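Local coordinates for ArtJ (Geobacillus stearothermophilus, PDB 2PVU), which binds arginine, lysine and histidine and, as a solute-binding protein, probably delivers them to its cognate ATP-binding cassette transporter, at residues Lys99-Ile110 and Glu224-Lys232. Sequence-based numbering, arbitrary orientation.
Sequences KEVDMGISGITI and EYYGMIFPK. With LYS (lysine), chain E.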
loop_
_atom_site.group_PDB
_atom_site.type_symbol
_atom_site.label_atom_id
_atom_site.label_comp_id
_atom_site.label_asym_id
_atom_site.label_seq_id
_atom_site.Cartn_x
_atom_site.Cartn_y
_atom_site.Cartn_z
ATOM N N LYS A 99 17.528 -7.933 -7.377
ATOM C CA LYS A 99 16.889 -8.025 -8.707
ATOM C C LYS A 99 16.291 -9.415 -9.002
ATOM O O LYS A 99 16.003 -9.748 -10.162
ATOM C CB LYS A 99 17.808 -7.553 -9.861
ATOM C CG LYS A 99 18.459 -6.186 -9.656
ATOM C CD LYS A 99 19.441 -5.878 -10.790
ATOM C CE LYS A 99 20.185 -4.571 -10.570
ATOM N NZ LYS A 99 21.536 -4.613 -11.256
ATOM N N GLU A 100 16.045 -10.205 -7.953
ATOM C CA GLU A 100 15.298 -11.449 -8.146
ATOM C C GLU A 100 13.856 -11.159 -8.566
ATOM O O GLU A 100 13.234 -11.943 -9.297
ATOM C CB GLU A 100 15.332 -12.341 -6.893
ATOM C CG GLU A 100 14.868 -13.760 -7.243
ATOM C CD GLU A 100 15.025 -14.753 -6.120
ATOM O OE1 GLU A 100 15.397 -14.361 -4.988
ATOM O OE2 GLU A 100 14.757 -15.948 -6.393
ATOM N N VAL A 101 13.324 -10.021 -8.111
ATOM C CA VAL A 101 12.047 -9.551 -8.561
ATOM C C VAL A 101 12.326 -8.304 -9.421
ATOM O O VAL A 101 13.216 -7.492 -9.073
ATOM C CB VAL A 101 11.172 -9.291 -7.308
ATOM C CG1 VAL A 101 10.102 -8.327 -7.558
ATOM C CG2 VAL A 101 10.641 -10.610 -6.764
ATOM N N ASP A 102 11.617 -8.175 -10.541
ATOM C CA ASP A 102 11.875 -7.099 -11.505
ATOM C C ASP A 102 11.103 -5.802 -11.189
ATOM O O ASP A 102 11.446 -4.721 -11.698
ATOM C CB ASP A 102 11.479 -7.550 -12.910
ATOM C CG ASP A 102 12.314 -8.718 -13.388
ATOM O OD1 ASP A 102 13.557 -8.681 -13.218
ATOM O OD2 ASP A 102 11.713 -9.686 -13.868
ATOM N N MET A 103 10.050 -5.939 -10.409
ATOM C CA MET A 103 9.033 -4.892 -10.259
ATOM C C MET A 103 8.193 -5.233 -9.051
ATOM O O MET A 103 8.055 -6.424 -8.699
ATOM C CB MET A 103 8.112 -4.938 -11.506
ATOM C CG MET A 103 7.101 -3.816 -11.567
ATOM S SD MET A 103 6.209 -3.955 -13.128
ATOM C CE MET A 103 5.019 -2.656 -12.835
ATOM N N GLY A 104 7.631 -4.203 -8.420
ATOM C CA GLY A 104 6.691 -4.435 -7.335
ATOM C C GLY A 104 5.476 -3.545 -7.465
ATOM O O GLY A 104 5.559 -2.428 -7.990
ATOM N N ILE A 105 4.346 -4.023 -6.965
ATOM C CA ILE A 105 3.156 -3.167 -6.776
ATOM C C ILE A 105 2.511 -3.684 -5.497
ATOM O O ILE A 105 2.320 -4.891 -5.349
ATOM C CB ILE A 105 2.156 -3.131 -8.017
ATOM C CG1 ILE A 105 1.137 -1.969 -7.871
ATOM C CG2 ILE A 105 1.485 -4.457 -8.244
ATOM C CD1 ILE A 105 0.137 -1.862 -8.987
ATOM N N SER A 106 2.299 -2.790 -4.525
ATOM C CA SER A 106 1.921 -3.274 -3.177
ATOM C C SER A 106 1.526 -2.091 -2.266
ATOM O O SER A 106 1.932 -2.079 -1.083
ATOM C CB SER A 106 3.104 -4.067 -2.570
ATOM O OG SER A 106 2.746 -4.938 -1.491
ATOM N N GLY A 107 0.783 -1.115 -2.810
ATOM C CA GLY A 107 0.311 0.048 -2.009
ATOM C C GLY A 107 1.544 0.783 -1.484
ATOM O O GLY A 107 1.545 1.272 -0.375
ATOM N N ILE A 108 2.574 0.880 -2.308
ATOM C CA ILE A 108 3.895 1.464 -1.874
ATOM C C ILE A 108 4.007 2.952 -2.057
ATOM O O ILE A 108 4.023 3.440 -3.193
ATOM C CB ILE A 108 5.089 0.831 -2.650
ATOM C CG1 ILE A 108 4.985 -0.701 -2.566
ATOM C CG2 ILE A 108 6.463 1.370 -2.025
ATOM C CD1 ILE A 108 5.854 -1.455 -3.667
ATOM N N THR A 109 4.165 3.668 -0.953
ATOM C CA THR A 109 4.338 5.120 -1.002
ATOM C C THR A 109 5.690 5.471 -1.596
ATOM O O THR A 109 6.723 4.918 -1.220
ATOM C CB THR A 109 4.195 5.734 0.394
ATOM O OG1 THR A 109 2.887 5.432 0.920
ATOM C CG2 THR A 109 4.399 7.249 0.370
ATOM N N ILE A 110 5.663 6.383 -2.550
ATOM C CA ILE A 110 6.919 6.952 -3.081
ATOM C C ILE A 110 7.531 7.840 -1.993
ATOM O O ILE A 110 6.867 8.768 -1.520
ATOM C CB ILE A 110 6.603 7.875 -4.311
ATOM C CG1 ILE A 110 5.922 7.079 -5.417
ATOM C CG2 ILE A 110 7.898 8.598 -4.806
ATOM C CD1 ILE A 110 5.254 7.932 -6.539
ATOM N N GLU A 224 0.347 11.181 0.700
ATOM C CA GLU A 224 1.261 10.135 0.197
ATOM C C GLU A 224 0.800 9.734 -1.181
ATOM O O GLU A 224 -0.418 9.714 -1.429
ATOM C CB GLU A 224 1.195 8.882 1.118
ATOM C CG GLU A 224 1.854 9.147 2.479
ATOM C CD GLU A 224 1.910 7.924 3.397
ATOM O OE1 GLU A 224 2.200 6.781 2.962
ATOM O OE2 GLU A 224 1.634 8.121 4.595
ATOM N N TYR A 225 1.746 9.374 -2.069
ATOM C CA TYR A 225 1.353 8.907 -3.417
ATOM C C TYR A 225 1.918 7.529 -3.638
ATOM O O TYR A 225 3.087 7.355 -3.360
ATOM C CB TYR A 225 1.917 9.876 -4.461
ATOM C CG TYR A 225 1.265 11.239 -4.320
ATOM C CD1 TYR A 225 0.121 11.537 -5.039
ATOM C CD2 TYR A 225 1.779 12.196 -3.427
ATOM C CE1 TYR A 225 -0.503 12.799 -4.916
ATOM C CE2 TYR A 225 1.171 13.451 -3.281
ATOM C CZ TYR A 225 0.018 13.729 -4.031
ATOM O OH TYR A 225 -0.588 14.958 -3.928
ATOM N N TYR A 226 1.125 6.568 -4.153
ATOM C CA TYR A 226 1.672 5.236 -4.407
ATOM C C TYR A 226 2.328 5.198 -5.789
ATOM O O TYR A 226 1.861 5.898 -6.704
ATOM C CB TYR A 226 0.574 4.175 -4.442
ATOM C CG TYR A 226 -0.158 3.989 -3.163
ATOM C CD1 TYR A 226 0.362 4.456 -1.939
ATOM C CD2 TYR A 226 -1.341 3.274 -3.166
ATOM C CE1 TYR A 226 -0.357 4.249 -0.740
ATOM C CE2 TYR A 226 -2.041 3.021 -1.983
ATOM C CZ TYR A 226 -1.580 3.536 -0.807
ATOM O OH TYR A 226 -2.339 3.267 0.318
ATOM N N GLY A 227 3.427 4.451 -5.897
ATOM C CA GLY A 227 4.082 4.190 -7.200
ATOM C C GLY A 227 4.350 2.690 -7.317
ATOM O O GLY A 227 4.461 1.978 -6.310
ATOM N N MET A 228 4.414 2.198 -8.565
ATOM C CA MET A 228 4.995 0.875 -8.819
ATOM C C MET A 228 6.489 1.064 -8.570
ATOM O O MET A 228 6.979 2.171 -8.680
ATOM C CB MET A 228 4.667 0.451 -10.251
ATOM C CG MET A 228 3.214 -0.078 -10.330
ATOM S SD MET A 228 2.628 -0.147 -12.008
ATOM C CE MET A 228 2.097 1.524 -12.318
ATOM N N ILE A 229 7.197 0.015 -8.169
ATOM C CA ILE A 229 8.602 0.154 -7.751
ATOM C C ILE A 229 9.498 -0.803 -8.544
ATOM O O ILE A 229 9.044 -1.839 -9.021
ATOM C CB ILE A 229 8.718 -0.109 -6.243
ATOM C CG1 ILE A 229 10.112 0.252 -5.710
ATOM C CG2 ILE A 229 8.428 -1.605 -5.932
ATOM C CD1 ILE A 229 10.205 0.190 -4.200
ATOM N N PHE A 230 10.759 -0.415 -8.733
ATOM C CA PHE A 230 11.690 -1.145 -9.614
ATOM C C PHE A 230 13.047 -1.124 -8.974
ATOM O O PHE A 230 13.361 -0.181 -8.243
ATOM C CB PHE A 230 11.837 -0.427 -10.977
ATOM C CG PHE A 230 10.529 -0.236 -11.714
ATOM C CD1 PHE A 230 9.986 -1.272 -12.477
ATOM C CD2 PHE A 230 9.846 0.945 -11.597
ATOM C CE1 PHE A 230 8.734 -1.112 -13.167
ATOM C CE2 PHE A 230 8.600 1.132 -12.267
ATOM C CZ PHE A 230 8.044 0.106 -13.024
ATOM N N PRO A 231 13.890 -2.124 -9.312
ATOM C CA PRO A 231 15.284 -1.960 -8.949
ATOM C C PRO A 231 15.808 -0.701 -9.632
ATOM O O PRO A 231 15.341 -0.305 -10.710
ATOM C CB PRO A 231 15.974 -3.182 -9.564
ATOM C CG PRO A 231 14.842 -4.255 -9.706
ATOM C CD PRO A 231 13.608 -3.391 -10.020
ATOM N N LYS A 232 16.780 -0.083 -8.987
ATOM C CA LYS A 232 17.445 1.095 -9.495
ATOM C C LYS A 232 17.948 0.858 -10.917
ATOM O O LYS A 232 18.506 -0.204 -11.223
ATOM C CB LYS A 232 18.575 1.442 -8.525
ATOM C CG LYS A 232 19.285 2.762 -8.765
ATOM C CD LYS A 232 18.342 3.924 -8.681
ATOM C CE LYS A 232 18.013 4.294 -7.254
ATOM N NZ LYS A 232 17.190 5.526 -7.358
HETATM N N LYS E . 1.866 2.896 1.823
HETATM C CA LYS E . 2.623 2.498 3.056
HETATM C C LYS E . 4.108 2.328 2.708
HETATM O O LYS E . 4.932 2.135 3.589
HETATM C CB LYS E . 2.083 1.182 3.606
HETATM C CG LYS E . 2.182 0.037 2.569
HETATM C CD LYS E . 2.118 -1.347 3.249
HETATM C CE LYS E . 1.692 -2.394 2.230
HETATM N NZ LYS E . 1.808 -3.832 2.824
HETATM O OXT LYS E . 4.501 2.363 1.521
HETATM O O HOH W 1 2.613 0.020 -5.240
HETATM O O HOH W 2 4.446 10.210 -1.506
#
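T109 OG1 donates to E224 OE1 at 2.5 Å, on the lone pair turned away from the other carboxylate oxygen, and the two side chains cross at about a right angle. T109 chi1 of -60° sets OG1 beside the backbone N, where it also accepts from the alpha-amino N of the bound lysine at 2.9 Å; E224 OE1, also hydrogen-bonded to T157 OG1, probably orients the hydroxyl for the ligand. G107 lies over one face of the Y226 ring, its CA 3.9 Å from the centroid in a CH-pi contact, while G107 O takes another bond from the ligand amino group; the Y226 hydroxyl is hydrogen-bonded to D196, which also binds the ligand. In this family 3 solute-binding protein, T109 N binds the ligand carboxylate through OXT. Beside the pocket G227 N bonds to I108 O and I110 N to Y225 O; in a separate ladder G104 and I229 form an antiparallel hydrogen-bonded pair. I108 CD1 presses tightly on I229 CG2 at 3.4 Å. The extended M103 chain runs beside F230, M103 CG 3.5 Å from F230 CE1, with the sulfur oblique to the ring in a Met-aromatic contact. M103 CE meets M228 SD at 3.6 Å, and the I105 and M228 side chains run side by side.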